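Local coordinates for protein putatuve endo-xylanase (Clostridium stercorarium, PDB 1O8P) that probably binds xylan and cellulose chains as the family 6 carbohydrate-binding module of a putative endo-xylanase, at residues R92-V106 with V118-V132. Sequence-based numbering, arbitrary orientation.
Sequences RLGSPSGTLLGTIYV and VSATISNTAGVKDIV
R92, whose backbone pairs with V132, holds its guanidinium between L100 CB over one face and the P96 carbonyl oxygen over the opposite one, both offset toward the rim. NH1 comes nearly head-on to the G98 carbonyl oxygen, in the guanidinium plane, though the modelled separation is doubtfully short, and NE also bonds to Q90. The Y105 ring takes T103 CG2 against one face, while Y105 O lies 3.5 Å from V118 CG1. R92 N and V132 O, 2.9 Å apart, are matched by a return bond from V132 N to R92 O; G94 N, above the plane of the D130 carbonyl and not on a lone pair, adds a bond of 2.8 Å to D130 O. V132 then packs against the S95-G98 type I turn, with CG2 3.6 Å from S95 N and CG1 against P96. D130 turns its carboxylate to N67 N and K66.

This is the beta-sandwich of a family 6 module, and the contact spans both layers: strand 128-135 lies beside 87-93 in one sheet, whereas 116-125 is an outermost strand of the other. Strand 100-106 runs antiparallel to 118-125 at the sandwich edge, yet one direct backbone bond joins them, S123 N to L101 O at 3.0 Å. It lies in the carbonyl plane, on a lone pair. Farther along, single waters bridge T121 O to T103 N and S119 O to Y105 N. The direct bond sits at a classic bulge, where L101 and G102 both face V91. With CG beside the backbone N (chi1 -56°), L101 brings both methyls tip to tip into van der Waals contact with T125 OG1, whose hydrogen bond goes to S123 O; its side chain crosses that of I131 at about a right angle, CD1 to CD1 3.8 Å. Toward the far end, I104 CG2 meets V118 CG1 at 3.6 Å, and A120 CB presses on T103 O.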
# COMPACT_ATOMS: atom_id res chain seq x y z
N ARG A 92 4.65 -5.08 -5.08
CA ARG A 92 5.14 -6.35 -5.62
C ARG A 92 4.03 -7.39 -5.75
O ARG A 92 2.99 -7.28 -5.09
CB ARG A 92 6.21 -6.95 -4.72
CG ARG A 92 7.43 -6.11 -4.49
CD ARG A 92 8.54 -6.96 -4.12
NE ARG A 92 9.82 -6.31 -4.14
CZ ARG A 92 10.82 -6.66 -4.92
NH1 ARG A 92 10.71 -7.66 -5.78
NH2 ARG A 92 11.95 -5.99 -4.84
N LEU A 93 4.27 -8.40 -6.60
CA LEU A 93 3.36 -9.53 -6.72
C LEU A 93 3.72 -10.70 -5.78
O LEU A 93 4.89 -11.09 -5.69
CB LEU A 93 3.37 -10.05 -8.14
CG LEU A 93 2.81 -9.14 -9.23
CD1 LEU A 93 2.90 -9.88 -10.55
CD2 LEU A 93 1.35 -8.69 -8.90
N GLY A 94 2.73 -11.25 -5.07
CA GLY A 94 2.90 -12.57 -4.47
C GLY A 94 3.60 -12.53 -3.13
O GLY A 94 3.02 -12.94 -2.14
N SER A 95 4.81 -12.00 -3.10
CA SER A 95 5.58 -11.93 -1.87
C SER A 95 6.53 -10.76 -1.93
O SER A 95 6.64 -10.12 -2.97
CB SER A 95 6.35 -13.26 -1.66
OG SER A 95 7.47 -13.33 -2.54
N PRO A 96 7.22 -10.46 -0.83
CA PRO A 96 8.27 -9.45 -0.82
C PRO A 96 9.42 -9.66 -1.86
O PRO A 96 10.16 -8.71 -2.18
CB PRO A 96 8.82 -9.54 0.61
CG PRO A 96 7.72 -10.05 1.37
CD PRO A 96 7.00 -11.04 0.52
N SER A 97 9.57 -10.88 -2.36
CA SER A 97 10.58 -11.18 -3.35
C SER A 97 9.97 -11.36 -4.75
O SER A 97 10.69 -11.64 -5.70
CB SER A 97 11.38 -12.43 -2.94
OG SER A 97 12.04 -12.22 -1.67
N GLY A 98 8.65 -11.20 -4.88
CA GLY A 98 7.98 -11.34 -6.17
C GLY A 98 8.27 -10.16 -7.09
O GLY A 98 8.97 -9.24 -6.73
N THR A 99 7.70 -10.20 -8.28
CA THR A 99 7.88 -9.15 -9.28
C THR A 99 7.57 -7.75 -8.71
O THR A 99 6.54 -7.54 -8.11
CB THR A 99 6.96 -9.47 -10.46
OG1 THR A 99 7.32 -10.75 -10.99
CG2 THR A 99 7.20 -8.50 -11.63
N LEU A 100 8.50 -6.82 -8.92
CA LEU A 100 8.35 -5.41 -8.56
C LEU A 100 7.54 -4.71 -9.65
O LEU A 100 7.96 -4.67 -10.80
CB LEU A 100 9.73 -4.76 -8.39
CG LEU A 100 9.72 -3.26 -7.99
CD1 LEU A 100 9.09 -3.01 -6.62
CD2 LEU A 100 11.16 -2.69 -8.09
N LEU A 101 6.36 -4.22 -9.29
CA LEU A 101 5.48 -3.53 -10.25
C LEU A 101 5.82 -2.06 -10.33
O LEU A 101 5.63 -1.42 -11.36
CB LEU A 101 4.01 -3.64 -9.84
CG LEU A 101 3.49 -5.06 -9.64
CD1 LEU A 101 2.01 -5.02 -9.22
CD2 LEU A 101 3.70 -5.80 -10.93
N GLY A 102 6.27 -1.52 -9.20
CA GLY A 102 6.58 -0.10 -9.15
C GLY A 102 6.98 0.29 -7.75
O GLY A 102 6.82 -0.49 -6.80
N THR A 103 7.46 1.53 -7.63
CA THR A 103 7.87 2.07 -6.36
C THR A 103 7.25 3.43 -6.16
O THR A 103 7.42 4.33 -6.99
CB THR A 103 9.44 2.17 -6.32
OG1 THR A 103 9.98 0.88 -6.53
CG2 THR A 103 9.94 2.53 -4.93
N ILE A 104 6.58 3.61 -5.02
CA ILE A 104 6.08 4.92 -4.59
C ILE A 104 7.18 5.62 -3.78
O ILE A 104 7.61 5.11 -2.78
CB ILE A 104 4.78 4.77 -3.71
CG1 ILE A 104 3.77 3.81 -4.36
CG2 ILE A 104 4.17 6.13 -3.47
CD1 ILE A 104 2.44 3.70 -3.59
N TYR A 105 7.58 6.82 -4.21
CA TYR A 105 8.62 7.61 -3.55
C TYR A 105 7.90 8.60 -2.68
O TYR A 105 7.31 9.54 -3.16
CB TYR A 105 9.53 8.32 -4.59
CG TYR A 105 10.39 7.30 -5.29
CD1 TYR A 105 11.59 6.85 -4.71
CD2 TYR A 105 9.99 6.73 -6.49
CE1 TYR A 105 12.35 5.85 -5.32
CE2 TYR A 105 10.73 5.75 -7.10
CZ TYR A 105 11.90 5.31 -6.51
OH TYR A 105 12.63 4.33 -7.12
N VAL A 106 7.92 8.35 -1.38
CA VAL A 106 7.17 9.19 -0.47
C VAL A 106 8.13 10.22 0.16
O VAL A 106 9.07 9.84 0.87
CB VAL A 106 6.46 8.37 0.61
CG1 VAL A 106 5.55 9.29 1.42
CG2 VAL A 106 5.69 7.19 0.01
N VAL A 118 0.03 10.07 -2.76
CA VAL A 118 1.25 9.96 -3.53
C VAL A 118 1.10 8.83 -4.57
O VAL A 118 0.73 7.71 -4.22
CB VAL A 118 2.53 9.77 -2.62
CG1 VAL A 118 3.82 9.75 -3.46
CG2 VAL A 118 2.63 10.90 -1.55
N SER A 119 1.40 9.13 -5.83
CA SER A 119 1.21 8.15 -6.92
C SER A 119 2.51 7.68 -7.58
O SER A 119 3.55 8.32 -7.47
CB SER A 119 0.27 8.71 -8.01
OG SER A 119 -0.98 9.12 -7.48
N ALA A 120 2.42 6.58 -8.31
CA ALA A 120 3.53 6.04 -9.10
C ALA A 120 2.89 5.23 -10.23
O ALA A 120 1.77 4.73 -10.08
CB ALA A 120 4.44 5.14 -8.25
N THR A 121 3.59 5.11 -11.35
CA THR A 121 3.19 4.15 -12.38
C THR A 121 3.61 2.72 -11.94
O THR A 121 4.54 2.54 -11.16
CB THR A 121 3.79 4.47 -13.75
OG1 THR A 121 5.19 4.18 -13.69
CG2 THR A 121 3.74 6.00 -14.07
N ILE A 122 2.93 1.73 -12.51
CA ILE A 122 3.24 0.33 -12.30
C ILE A 122 3.19 -0.35 -13.66
O ILE A 122 2.46 0.12 -14.54
CB ILE A 122 2.26 -0.35 -11.23
CG1 ILE A 122 0.76 -0.23 -11.57
CG2 ILE A 122 2.48 0.20 -9.84
CD1 ILE A 122 -0.10 -1.45 -11.09
N SER A 123 4.00 -1.41 -13.85
CA SER A 123 3.82 -2.34 -14.97
C SER A 123 2.35 -2.70 -15.02
O SER A 123 1.73 -2.97 -13.97
CB SER A 123 4.56 -3.65 -14.75
OG SER A 123 5.92 -3.43 -14.51
N ASN A 124 1.82 -2.72 -16.24
CA ASN A 124 0.45 -3.11 -16.48
C ASN A 124 0.17 -4.46 -15.84
O ASN A 124 0.81 -5.43 -16.21
CB ASN A 124 0.16 -3.19 -17.99
CG ASN A 124 -1.33 -3.49 -18.28
OD1 ASN A 124 -2.22 -2.83 -17.75
ND2 ASN A 124 -1.59 -4.51 -19.10
N THR A 125 -0.79 -4.50 -14.93
CA THR A 125 -1.15 -5.68 -14.16
C THR A 125 -2.65 -5.92 -14.35
O THR A 125 -3.45 -5.00 -14.18
CB THR A 125 -0.84 -5.35 -12.67
OG1 THR A 125 0.55 -5.02 -12.56
CG2 THR A 125 -1.04 -6.55 -11.71
N ALA A 126 -3.02 -7.16 -14.65
CA ALA A 126 -4.39 -7.56 -14.93
C ALA A 126 -4.77 -8.83 -14.16
O ALA A 126 -3.90 -9.51 -13.62
CB ALA A 126 -4.57 -7.78 -16.45
N GLY A 127 -6.06 -9.12 -14.09
CA GLY A 127 -6.61 -10.30 -13.41
C GLY A 127 -6.40 -10.27 -11.90
O GLY A 127 -6.12 -9.22 -11.33
N VAL A 128 -6.47 -11.43 -11.27
CA VAL A 128 -6.46 -11.49 -9.82
C VAL A 128 -5.07 -11.77 -9.27
O VAL A 128 -4.47 -12.80 -9.63
CB VAL A 128 -7.49 -12.51 -9.26
CG1 VAL A 128 -7.46 -12.48 -7.70
CG2 VAL A 128 -8.89 -12.15 -9.77
N LYS A 129 -4.58 -10.84 -8.42
CA LYS A 129 -3.24 -10.90 -7.87
C LYS A 129 -3.19 -10.68 -6.36
O LYS A 129 -4.02 -9.98 -5.77
CB LYS A 129 -2.30 -9.86 -8.51
CG LYS A 129 -2.13 -9.89 -10.04
CD LYS A 129 -1.46 -11.15 -10.55
CE LYS A 129 -0.95 -10.97 -12.00
NZ LYS A 129 -1.98 -11.51 -13.01
N ASP A 130 -2.17 -11.27 -5.74
CA ASP A 130 -1.77 -10.92 -4.39
C ASP A 130 -0.78 -9.80 -4.42
O ASP A 130 0.25 -9.89 -5.10
CB ASP A 130 -1.16 -12.12 -3.69
CG ASP A 130 -2.16 -13.25 -3.50
OD1 ASP A 130 -3.41 -13.09 -3.68
OD2 ASP A 130 -1.76 -14.36 -3.21
N ILE A 131 -1.09 -8.73 -3.68
CA ILE A 131 -0.24 -7.52 -3.66
C ILE A 131 0.50 -7.39 -2.34
O ILE A 131 -0.07 -7.52 -1.25
CB ILE A 131 -1.06 -6.21 -3.95
CG1 ILE A 131 -1.58 -6.22 -5.38
CG2 ILE A 131 -0.14 -4.93 -3.81
CD1 ILE A 131 -0.46 -6.08 -6.48
N VAL A 132 1.79 -7.10 -2.47
CA VAL A 132 2.65 -6.86 -1.32
C VAL A 132 3.23 -5.45 -1.34
O VAL A 132 3.78 -5.02 -2.34
CB VAL A 132 3.79 -7.94 -1.28
CG1 VAL A 132 4.64 -7.80 -0.02
CG2 VAL A 132 3.15 -9.34 -1.41
O HOH W 1 7.16 -5.21 -13.29
O HOH W 2 6.98 2.89 -10.27
O HOH W 3 6.10 8.20 -6.58